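Local coordinates for protein DNA annealing helicase and endonuclease ZRANB3 (Homo sapiens, PDB 5MKW) that helps preserve genome stability at stalled or collapsed replication forks as a DNA annealing helicase and endonuclease, seen here as its zinc-binding HNH domain, at residues 42-47 with 59-65; 73-79 with 100-104; 25-30 with 48-52. One frame throughout, in Å; residues are numbered along the deposited sequence.

Interaction 1: 42-47 with 59-65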
loop_
_atom_site.group_PDB
_atom_site.type_symbol
_atom_site.label_atom_id
_atom_site.label_comp_id
_atom_site.label_asym_id
_atom_site.label_seq_id
_atom_site.Cartn_x
_atom_site.Cartn_y
_atom_site.Cartn_z
ATOM N N ARG A 42 -12.970 8.470 -13.303
ATOM C CA ARG A 42 -11.937 7.846 -12.436
ATOM C C ARG A 42 -10.584 7.651 -13.116
ATOM O O ARG A 42 -9.548 7.938 -12.542
ATOM C CB ARG A 42 -12.444 6.525 -11.892
ATOM C CG ARG A 42 -13.612 6.697 -10.943
ATOM C CD ARG A 42 -13.982 5.389 -10.292
ATOM N NE ARG A 42 -14.949 5.538 -9.239
ATOM C CZ ARG A 42 -15.896 4.644 -8.976
ATOM N NH1 ARG A 42 -16.078 3.605 -9.762
ATOM N NH2 ARG A 42 -16.761 4.876 -8.007
ATOM N N LYS A 43 -10.608 7.305 -14.399
ATOM C CA LYS A 43 -9.372 7.022 -15.092
ATOM C C LYS A 43 -8.490 8.278 -15.078
ATOM O O LYS A 43 -7.304 8.223 -14.733
ATOM C CB LYS A 43 -9.654 6.527 -16.515
ATOM C CG LYS A 43 -8.429 6.114 -17.320
ATOM C CD LYS A 43 -8.867 5.824 -18.746
ATOM C CE LYS A 43 -7.754 5.196 -19.553
ATOM N NZ LYS A 43 -8.310 4.282 -20.601
ATOM N N ASN A 44 -9.046 9.416 -15.470
ATOM C CA ASN A 44 -8.224 10.629 -15.546
ATOM C C ASN A 44 -7.724 11.091 -14.196
ATOM O O ASN A 44 -6.588 11.534 -14.088
ATOM C CB ASN A 44 -8.989 11.781 -16.209
ATOM C CG ASN A 44 -9.140 11.590 -17.714
ATOM O OD1 ASN A 44 -8.364 10.866 -18.369
ATOM N ND2 ASN A 44 -10.125 12.282 -18.284
ATOM N N LEU A 45 -8.546 10.947 -13.164
ATOM C CA LEU A 45 -8.087 11.215 -11.802
ATOM C C LEU A 45 -6.895 10.323 -11.433
ATOM O O LEU A 45 -5.953 10.785 -10.789
ATOM C CB LEU A 45 -9.220 10.978 -10.781
ATOM C CG LEU A 45 -10.368 12.004 -10.846
ATOM C CD1 LEU A 45 -11.529 11.530 -9.973
ATOM C CD2 LEU A 45 -9.954 13.421 -10.455
ATOM N N LEU A 46 -6.985 9.027 -11.742
ATOM C CA LEU A 46 -5.942 8.115 -11.323
ATOM C C LEU A 46 -4.642 8.405 -12.054
ATOM O O LEU A 46 -3.570 8.296 -11.470
ATOM C CB LEU A 46 -6.366 6.664 -11.550
ATOM C CG LEU A 46 -7.452 6.131 -10.610
ATOM C CD1 LEU A 46 -8.051 4.845 -11.157
ATOM C CD2 LEU A 46 -6.890 5.879 -9.203
ATOM N N TYR A 47 -4.712 8.708 -13.349
ATOM C CA TYR A 47 -3.485 8.955 -14.109
ATOM C C TYR A 47 -2.908 10.356 -13.929
ATOM O O TYR A 47 -1.802 10.618 -14.386
ATOM C CB TYR A 47 -3.700 8.678 -15.605
ATOM C CG TYR A 47 -3.708 7.185 -15.930
ATOM C CD1 TYR A 47 -2.513 6.492 -16.162
ATOM C CD2 TYR A 47 -4.885 6.451 -15.876
ATOM C CE1 TYR A 47 -2.529 5.145 -16.467
ATOM C CE2 TYR A 47 -4.899 5.085 -16.122
ATOM C CZ TYR A 47 -3.723 4.458 -16.466
ATOM O OH TYR A 47 -3.733 3.116 -16.759
ATOM N N LEU A 59 -5.282 -0.520 -11.517
ATOM C CA LEU A 59 -5.968 0.679 -11.976
ATOM C C LEU A 59 -7.313 0.348 -12.638
ATOM O O LEU A 59 -8.322 1.034 -12.397
ATOM C CB LEU A 59 -5.080 1.490 -12.943
ATOM C CG LEU A 59 -3.828 2.063 -12.289
ATOM C CD1 LEU A 59 -2.909 2.679 -13.339
ATOM C CD2 LEU A 59 -4.193 3.085 -11.205
ATOM N N ASN A 60 -7.374 -0.731 -13.424
ATOM C CA ASN A 60 -8.658 -1.127 -14.002
ATOM C C ASN A 60 -9.661 -1.493 -12.862
ATOM O O ASN A 60 -10.850 -1.180 -12.925
ATOM C CB ASN A 60 -8.503 -2.322 -14.935
ATOM C CG ASN A 60 -7.851 -1.974 -16.245
ATOM O OD1 ASN A 60 -7.834 -0.807 -16.652
ATOM N ND2 ASN A 60 -7.358 -2.994 -16.936
ATOM N N GLU A 61 -9.192 -2.140 -11.812
ATOM C CA GLU A 61 -10.110 -2.464 -10.686
ATOM C C GLU A 61 -10.579 -1.217 -9.962
ATOM O O GLU A 61 -11.720 -1.139 -9.473
ATOM C CB GLU A 61 -9.433 -3.325 -9.656
ATOM C CG GLU A 61 -9.216 -4.760 -10.080
ATOM C CD GLU A 61 -8.399 -5.484 -9.040
ATOM O OE1 GLU A 61 -8.366 -5.027 -7.855
ATOM O OE2 GLU A 61 -7.724 -6.468 -9.415
ATOM N N MET A 62 -9.652 -0.289 -9.819
ATOM C CA MET A 62 -9.952 1.003 -9.185
ATOM C C MET A 62 -10.952 1.866 -9.963
ATOM O O MET A 62 -11.658 2.652 -9.377
ATOM C CB MET A 62 -8.646 1.762 -8.948
ATOM C CG MET A 62 -7.782 1.089 -7.861
ATOM S SD MET A 62 -6.039 1.542 -7.907
ATOM C CE MET A 62 -5.919 3.027 -6.933
ATOM N N ILE A 63 -10.959 1.763 -11.293
ATOM C CA ILE A 63 -11.948 2.482 -12.099
ATOM C C ILE A 63 -13.340 1.879 -11.899
ATOM O O ILE A 63 -14.344 2.583 -11.826
ATOM C CB ILE A 63 -11.523 2.435 -13.591
ATOM C CG1 ILE A 63 -10.286 3.293 -13.823
ATOM C CG2 ILE A 63 -12.660 2.836 -14.500
ATOM C CD1 ILE A 63 -9.501 2.930 -15.075
ATOM N N ARG A 64 -13.398 0.546 -11.795
ATOM C CA ARG A 64 -14.668 -0.149 -11.661
ATOM C C ARG A 64 -15.216 0.063 -10.255
ATOM O O ARG A 64 -16.402 0.321 -10.070
ATOM C CB ARG A 64 -14.459 -1.644 -11.934
ATOM C CG ARG A 64 -15.682 -2.519 -11.763
ATOM C CD ARG A 64 -15.441 -3.910 -12.381
ATOM N NE ARG A 64 -14.210 -3.985 -13.183
ATOM C CZ ARG A 64 -13.095 -4.578 -12.774
ATOM N NH1 ARG A 64 -13.059 -5.134 -11.575
ATOM N NH2 ARG A 64 -12.013 -4.609 -13.545
ATOM N N ASN A 65 -14.359 -0.136 -9.262
ATOM C CA ASN A 65 -14.815 -0.237 -7.888
ATOM C C ASN A 65 -13.698 -0.049 -6.884
ATOM O O ASN A 65 -13.110 -1.018 -6.399
ATOM C CB ASN A 65 -15.478 -1.590 -7.674
ATOM C CG ASN A 65 -16.013 -1.755 -6.248
ATOM O OD1 ASN A 65 -16.441 -0.790 -5.602
ATOM N ND2 ASN A 65 -16.008 -2.966 -5.777
#
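The guanidinium of Arg42 meets Ile63 O edge-on, with the oxygen almost in its plane; Arg64 O is also at the edge, 3.3 Å from Arg42 NH1, while Met62 O lies obliquely to the group. The ring of Tyr47 has Lys43 O of its own helix at the edge, in plane, and Leu59 CD1 comes at it obliquely, 3.5 Å from Tyr47 OH. This is a helix-helix packing between 39-47 and 56-64, two consecutive helices of the HNH domain that run more antiparallel than parallel: the short segments make an angle of 133° and their axes approach to 9.5 Å.

Polar and apolar parts are separated along the interface. At one end Arg42 NH1 donates to Ile63 O at 2.9 Å, with an N-H...O angle of 158°; the donor sits above the carbonyl plane instead of along a lone pair. The chain of Arg42 is extended from CG to NE, which carries the guanidinium to the C-terminal end of helix 56-64, where its positive charge probably suits the carbonyls there. NE and NH2 are also used, on Leu34 O and Arg35 O, so the same group ties in the end of helix 27-36. A methionine here would probably leave all three carbonyls without this donor and break the polar link between the two helix ends.

Further along, Leu46 supplies the greasy centre. Its CD2 reaches Met62 CE at 3.8 Å, the methionine chain being bent at its last torsion (chi3 87°), and its CB faces Leu59 CD2. Lys43 contributes the base of its side chain, CB lying 3.9 Å from Ile63 CD1, before the rest of it leads away. The other branch of Leu46, CD1, rests 3.8 Å from Ile63 CG1.

Interaction 2: 73-79 with 100-104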
loop_
_atom_site.group_PDB
_atom_site.type_symbol
_atom_site.label_atom_id
_atom_site.label_comp_id
_atom_site.label_asym_id
_atom_site.label_seq_id
_atom_site.Cartn_x
_atom_site.Cartn_y
_atom_site.Cartn_z
ATOM N N GLN A 73 -1.931 0.462 2.547
ATOM C CA GLN A 73 -1.713 -0.816 3.208
ATOM C C GLN A 73 -0.917 -0.541 4.496
ATOM O O GLN A 73 -0.116 0.394 4.521
ATOM C CB GLN A 73 -0.837 -1.714 2.315
ATOM C CG GLN A 73 -1.513 -2.237 1.065
ATOM C CD GLN A 73 -2.600 -3.246 1.416
ATOM O OE1 GLN A 73 -2.425 -4.031 2.357
ATOM N NE2 GLN A 73 -3.784 -3.091 0.830
ATOM N N VAL A 74 -1.119 -1.373 5.532
ATOM C CA VAL A 74 -0.231 -1.409 6.692
ATOM C C VAL A 74 0.973 -2.289 6.405
ATOM O O VAL A 74 0.830 -3.380 5.829
ATOM C CB VAL A 74 -0.974 -1.976 7.915
ATOM C CG1 VAL A 74 -0.044 -2.120 9.107
ATOM C CG2 VAL A 74 -2.133 -1.067 8.258
ATOM N N ASP A 75 2.155 -1.850 6.814
ATOM C CA ASP A 75 3.341 -2.667 6.621
ATOM C C ASP A 75 4.314 -2.409 7.759
ATOM O O ASP A 75 4.056 -1.579 8.645
ATOM C CB ASP A 75 3.977 -2.337 5.258
ATOM C CG ASP A 75 4.810 -3.494 4.668
ATOM O OD1 ASP A 75 5.268 -4.402 5.424
ATOM O OD2 ASP A 75 5.086 -3.418 3.453
ATOM N N HIS A 76 5.427 -3.130 7.756
ATOM C CA HIS A 76 6.414 -3.017 8.830
ATOM C C HIS A 76 7.217 -1.736 8.724
ATOM O O HIS A 76 7.583 -1.308 7.624
ATOM C CB HIS A 76 7.406 -4.182 8.784
ATOM C CG HIS A 76 6.769 -5.507 8.981
ATOM N ND1 HIS A 76 6.664 -6.435 7.974
ATOM C CD2 HIS A 76 6.166 -6.049 10.060
ATOM C CE1 HIS A 76 6.064 -7.517 8.438
ATOM N NE2 HIS A 76 5.741 -7.303 9.698
ATOM N N ILE A 77 7.595 -1.177 9.872
ATOM C CA ILE A 77 8.556 -0.090 9.875
ATOM C C ILE A 77 9.970 -0.648 9.731
ATOM O O ILE A 77 10.736 -0.157 8.902
ATOM C CB ILE A 77 8.499 0.748 11.152
ATOM C CG1 ILE A 77 7.131 1.423 11.305
ATOM C CG2 ILE A 77 9.640 1.767 11.147
ATOM C CD1 ILE A 77 6.872 1.927 12.710
ATOM N N LYS A 78 10.280 -1.693 10.509
ATOM C CA LYS A 78 11.555 -2.421 10.411
ATOM C C LYS A 78 11.281 -3.839 9.912
ATOM O O LYS A 78 10.802 -4.721 10.681
ATOM C CB LYS A 78 12.250 -2.501 11.771
ATOM C CG LYS A 78 12.281 -1.169 12.505
ATOM C CD LYS A 78 13.329 -1.130 13.630
ATOM C CE LYS A 78 12.957 -0.133 14.725
ATOM N NZ LYS A 78 14.048 0.848 15.008
ATOM N N PRO A 79 11.358 -4.006 8.587
ATOM C CA PRO A 79 11.256 -5.386 8.108
ATOM C C PRO A 79 12.598 -6.098 8.203
ATOM O O PRO A 79 13.670 -5.491 8.112
ATOM C CB PRO A 79 10.846 -5.244 6.646
ATOM C CG PRO A 79 11.342 -3.893 6.243
ATOM C CD PRO A 79 11.337 -3.027 7.482
ATOM N N HIS A 100 4.172 0.573 -1.131
ATOM C CA HIS A 100 4.048 -0.787 -0.682
ATOM C C HIS A 100 4.551 -1.761 -1.772
ATOM O O HIS A 100 5.214 -2.740 -1.472
ATOM C CB HIS A 100 2.628 -1.104 -0.336
ATOM C CG HIS A 100 2.445 -2.484 0.169
ATOM N ND1 HIS A 100 1.616 -3.397 -0.449
ATOM C CD2 HIS A 100 2.896 -3.078 1.295
ATOM C CE1 HIS A 100 1.542 -4.478 0.297
ATOM N NE2 HIS A 100 2.410 -4.359 1.285
ATOM N N LYS A 101 4.172 -1.506 -3.022
ATOM C CA LYS A 101 4.647 -2.327 -4.135
ATOM C C LYS A 101 6.163 -2.250 -4.424
ATOM O O LYS A 101 6.776 -3.284 -4.740
ATOM C CB LYS A 101 3.856 -1.990 -5.384
ATOM C CG LYS A 101 2.473 -2.588 -5.327
ATOM C CD LYS A 101 1.701 -2.249 -6.560
ATOM C CE LYS A 101 0.228 -2.414 -6.292
ATOM N NZ LYS A 101 -0.121 -3.835 -6.127
ATOM N N GLU A 102 6.761 -1.061 -4.295
ATOM C CA GLU A 102 8.229 -0.940 -4.335
ATOM C C GLU A 102 8.867 -1.786 -3.243
ATOM O O GLU A 102 9.861 -2.473 -3.468
ATOM C CB GLU A 102 8.699 0.490 -4.161
ATOM C CG GLU A 102 8.347 1.432 -5.292
ATOM C CD GLU A 102 8.548 2.917 -4.913
ATOM O OE1 GLU A 102 9.188 3.203 -3.883
ATOM O OE2 GLU A 102 8.135 3.793 -5.681
ATOM N N ARG A 103 8.326 -1.698 -2.038
ATOM C CA ARG A 103 8.845 -2.488 -0.933
ATOM C C ARG A 103 8.723 -4.001 -1.159
ATOM O O ARG A 103 9.694 -4.753 -0.999
ATOM C CB ARG A 103 8.152 -2.140 0.376
ATOM C CG ARG A 103 8.646 -3.072 1.479
ATOM C CD ARG A 103 8.831 -2.359 2.754
ATOM N NE ARG A 103 9.692 -1.189 2.622
ATOM C CZ ARG A 103 9.866 -0.331 3.617
ATOM N NH1 ARG A 103 9.312 -0.601 4.781
ATOM N NH2 ARG A 103 10.653 0.728 3.473
ATOM N N THR A 104 7.546 -4.434 -1.579
ATOM C CA THR A 104 7.307 -5.835 -1.906
ATOM C C THR A 104 8.250 -6.367 -3.002
ATOM O O THR A 104 8.783 -7.489 -2.921
ATOM C CB THR A 104 5.808 -5.971 -2.278
ATOM O OG1 THR A 104 5.043 -5.733 -1.077
ATOM C CG2 THR A 104 5.492 -7.316 -2.741
#
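The ring-face contact comes first: Gln73 CG lies over one face of the His100 imidazole as a CH-pi contact, 4.0 Å from the ring centroid and 25° off its normal. The imidazole is carried toward the strand by a chi1 of -178°, which sets CG opposite the backbone N, and Thr104 OG1 of the same helix sits on the opposite face.

The polar groups come in at edges. The carboxylate oxygen Asp75 OD2 comes up to a ring carbon, His100 CD2, at 3.1 Å and near the ring plane, with carboxylate and ring turned 70° apart. The other oxygen of this carboxylate, OD1, accepts from His76 N at 2.7 Å, which helps fix its rotation. Arg103 bends at chi2 and chi3 to bring NH1 within 3.4 Å of His76 O, at the guanidinium edge, and Pro79 CG lies 4.1 Å from the same NH1.

Backbone bonds from Gln73 to Leu95 and from Asp75 to Gln93 pair strand 72-76 antiparallel with strand 92-96, and helix 97-118 packs against this hairpin, giving the beta-beta-alpha arrangement of HNH nucleases. On the strand's other face Val74 packs against Val12 and Arg9 of helix 5-16.

Interaction 3: 25-30 with 48-52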
loop_
_atom_site.group_PDB
_atom_site.type_symbol
_atom_site.label_atom_id
_atom_site.label_comp_id
_atom_site.label_asym_id
_atom_site.label_seq_id
_atom_site.Cartn_x
_atom_site.Cartn_y
_atom_site.Cartn_z
ATOM N N VAL A 25 1.768 11.129 0.846
ATOM C CA VAL A 25 0.500 11.293 0.182
ATOM C C VAL A 25 -0.647 10.946 1.102
ATOM O O VAL A 25 -0.531 10.075 1.992
ATOM C CB VAL A 25 0.397 10.523 -1.152
ATOM C CG1 VAL A 25 1.464 11.019 -2.107
ATOM C CG2 VAL A 25 0.449 9.014 -0.941
ATOM N N ASN A 26 -1.757 11.643 0.927
ATOM C CA ASN A 26 -2.947 11.301 1.705
ATOM C C ASN A 26 -3.811 10.319 0.922
ATOM O O ASN A 26 -4.635 10.709 0.082
ATOM C CB ASN A 26 -3.771 12.536 2.110
ATOM C CG ASN A 26 -4.873 12.164 3.083
ATOM O OD1 ASN A 26 -5.389 11.037 3.102
ATOM N ND2 ASN A 26 -5.169 13.069 3.956
ATOM N N ALA A 27 -3.509 9.044 1.116
ATOM C CA ALA A 27 -4.044 8.014 0.263
ATOM C C ALA A 27 -5.525 7.822 0.547
ATOM O O ALA A 27 -6.310 7.545 -0.369
ATOM C CB ALA A 27 -3.271 6.732 0.460
ATOM N N GLN A 28 -5.927 8.028 1.793
ATOM C CA GLN A 28 -7.332 7.932 2.131
ATOM C C GLN A 28 -8.198 9.011 1.476
ATOM O O GLN A 28 -9.326 8.752 1.080
ATOM C CB GLN A 28 -7.544 7.939 3.627
ATOM C CG GLN A 28 -9.018 7.890 4.081
ATOM C CD GLN A 28 -9.620 6.496 3.913
ATOM O OE1 GLN A 28 -8.911 5.492 3.604
ATOM N NE2 GLN A 28 -10.909 6.406 4.106
ATOM N N GLU A 29 -7.680 10.222 1.401
ATOM C CA GLU A 29 -8.403 11.324 0.761
ATOM C C GLU A 29 -8.611 11.047 -0.730
ATOM O O GLU A 29 -9.695 11.278 -1.259
ATOM C CB GLU A 29 -7.594 12.603 0.918
ATOM C CG GLU A 29 -7.967 13.729 -0.044
ATOM C CD GLU A 29 -7.135 15.002 0.200
ATOM O OE1 GLU A 29 -5.922 15.029 -0.172
ATOM O OE2 GLU A 29 -7.684 15.963 0.796
ATOM N N LEU A 30 -7.587 10.498 -1.390
ATOM C CA LEU A 30 -7.765 10.071 -2.799
ATOM C C LEU A 30 -8.816 8.931 -2.962
ATOM O O LEU A 30 -9.637 8.945 -3.893
ATOM C CB LEU A 30 -6.428 9.641 -3.406
ATOM C CG LEU A 30 -6.481 9.422 -4.947
ATOM C CD1 LEU A 30 -6.813 10.754 -5.664
ATOM C CD2 LEU A 30 -5.165 8.826 -5.435
ATOM N N ALA A 48 -3.637 11.226 -13.235
ATOM C CA ALA A 48 -3.164 12.578 -12.959
ATOM C C ALA A 48 -2.360 12.671 -11.684
ATOM O O ALA A 48 -1.862 13.742 -11.390
ATOM C CB ALA A 48 -4.334 13.543 -12.873
ATOM N N THR A 49 -2.207 11.575 -10.937
ATOM C CA THR A 49 -1.507 11.645 -9.658
ATOM C C THR A 49 -0.674 10.390 -9.397
ATOM O O THR A 49 -0.425 9.624 -10.313
ATOM C CB THR A 49 -2.497 12.029 -8.527
ATOM O OG1 THR A 49 -1.763 12.439 -7.400
ATOM C CG2 THR A 49 -3.432 10.932 -8.168
ATOM N N TRP A 50 -0.183 10.233 -8.177
ATOM C CA TRP A 50 0.791 9.180 -7.790
ATOM C C TRP A 50 0.313 7.778 -8.088
ATOM O O TRP A 50 1.122 6.880 -8.307
ATOM C CB TRP A 50 1.116 9.285 -6.280
ATOM C CG TRP A 50 -0.109 9.120 -5.367
ATOM C CD1 TRP A 50 -0.859 10.113 -4.814
ATOM C CD2 TRP A 50 -0.623 7.907 -4.844
ATOM N NE1 TRP A 50 -1.840 9.583 -3.996
ATOM C CE2 TRP A 50 -1.719 8.222 -4.025
ATOM C CE3 TRP A 50 -0.226 6.584 -4.933
ATOM C CZ2 TRP A 50 -2.416 7.256 -3.317
ATOM C CZ3 TRP A 50 -1.004 5.618 -4.341
ATOM C CH2 TRP A 50 -2.052 5.957 -3.498
ATOM N N THR A 51 -0.998 7.578 -8.122
ATOM C CA THR A 51 -1.579 6.271 -8.538
ATOM C C THR A 51 -1.224 5.836 -10.007
ATOM O O THR A 51 -1.295 4.650 -10.370
ATOM C CB THR A 51 -3.123 6.327 -8.411
ATOM O OG1 THR A 51 -3.592 7.601 -8.892
ATOM C CG2 THR A 51 -3.548 6.154 -6.973
ATOM N N SER A 52 -0.791 6.788 -10.820
ATOM C CA SER A 52 -0.431 6.478 -12.208
ATOM C C SER A 52 0.670 5.435 -12.306
ATOM O O SER A 52 0.824 4.769 -13.347
ATOM C CB SER A 52 0.035 7.732 -12.933
ATOM O OG SER A 52 1.292 8.168 -12.427
HETATM O O HOH W 1 -3.330 11.726 -2.733
#
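Trp50 meets three apolar side chains of 25-30, and this is the tight part of the contact. Val25 lies over one face of the indole: its CG2 is 4.0 Å from the centroid of the five-membered ring and 17° off the normal, a CH-pi contact, while CG1 covers CD1 at 3.7 Å. Thr51 CG2, from the tryptophan's own turn, occupies the opposite face, so the ring is sandwiched between two methyl-bearing residues. Ala27 CB approaches the six-membered ring at CZ2, 3.9 Å away. Leu30 slides past the indole in the opposite direction and puts CD2 3.7 Å from NE1. The same methyl meets Thr51 CG2 tip to tip at 3.5 Å, closer than usual for two carbons. Thr51 is itself held by OG1 bonding to Leu46 O. The indole leaves the backbone with CG between N and the carbonyl carbon (chi1 60°), an otherwise crowded position that lays it across toward helix 27-36.

The other side is looser and wetter. Thr49 CG2 adds a marginal touch on Leu30 CD2. No direct hydrogen bond joins the two segments; instead, Trp50 NE1 donates to a water lying at the indole edge, in plane, at 2.9 Å, and that water donates in turn to Asn26 O over a long 3.3 Å. Asn26 is the N-cap of helix 27-36, its OD1 accepting from Glu29 N.

The sandwich lies against the zinc site. Val25 touches Cys20 and Cys96, and Trp50 also packs on Cys96, so the contact borders the zinc site formed by Cys20, Cys23, Cys96 and Cys99. These are two CxxC pairs, from distant parts of the chain, forming a Cys4 zinc site within an HNH domain.

Overall arrangement
All three contacts are only partly buried. Interaction 2 lies nearest the chain's centre and joins strand to helix within the HNH motif, mixing a ring-face contact with polar edges. Interactions 1 and 3 adjoin in the helical part of the domain: their segments alternate in sequence, and the two interactions touch through a probable hydrogen bond between Leu46 O and Thr51 OG1 and where Met62 CE packs on Thr51 CG2. Interaction 1, the most peripheral, has a direct hydrogen bond at one end; interaction 3 is mainly apolar packing on an indole beside the zinc, with a single water bridging to the backbone. Interaction 2 touches neither, its centre about 17 Å from that of interaction 3.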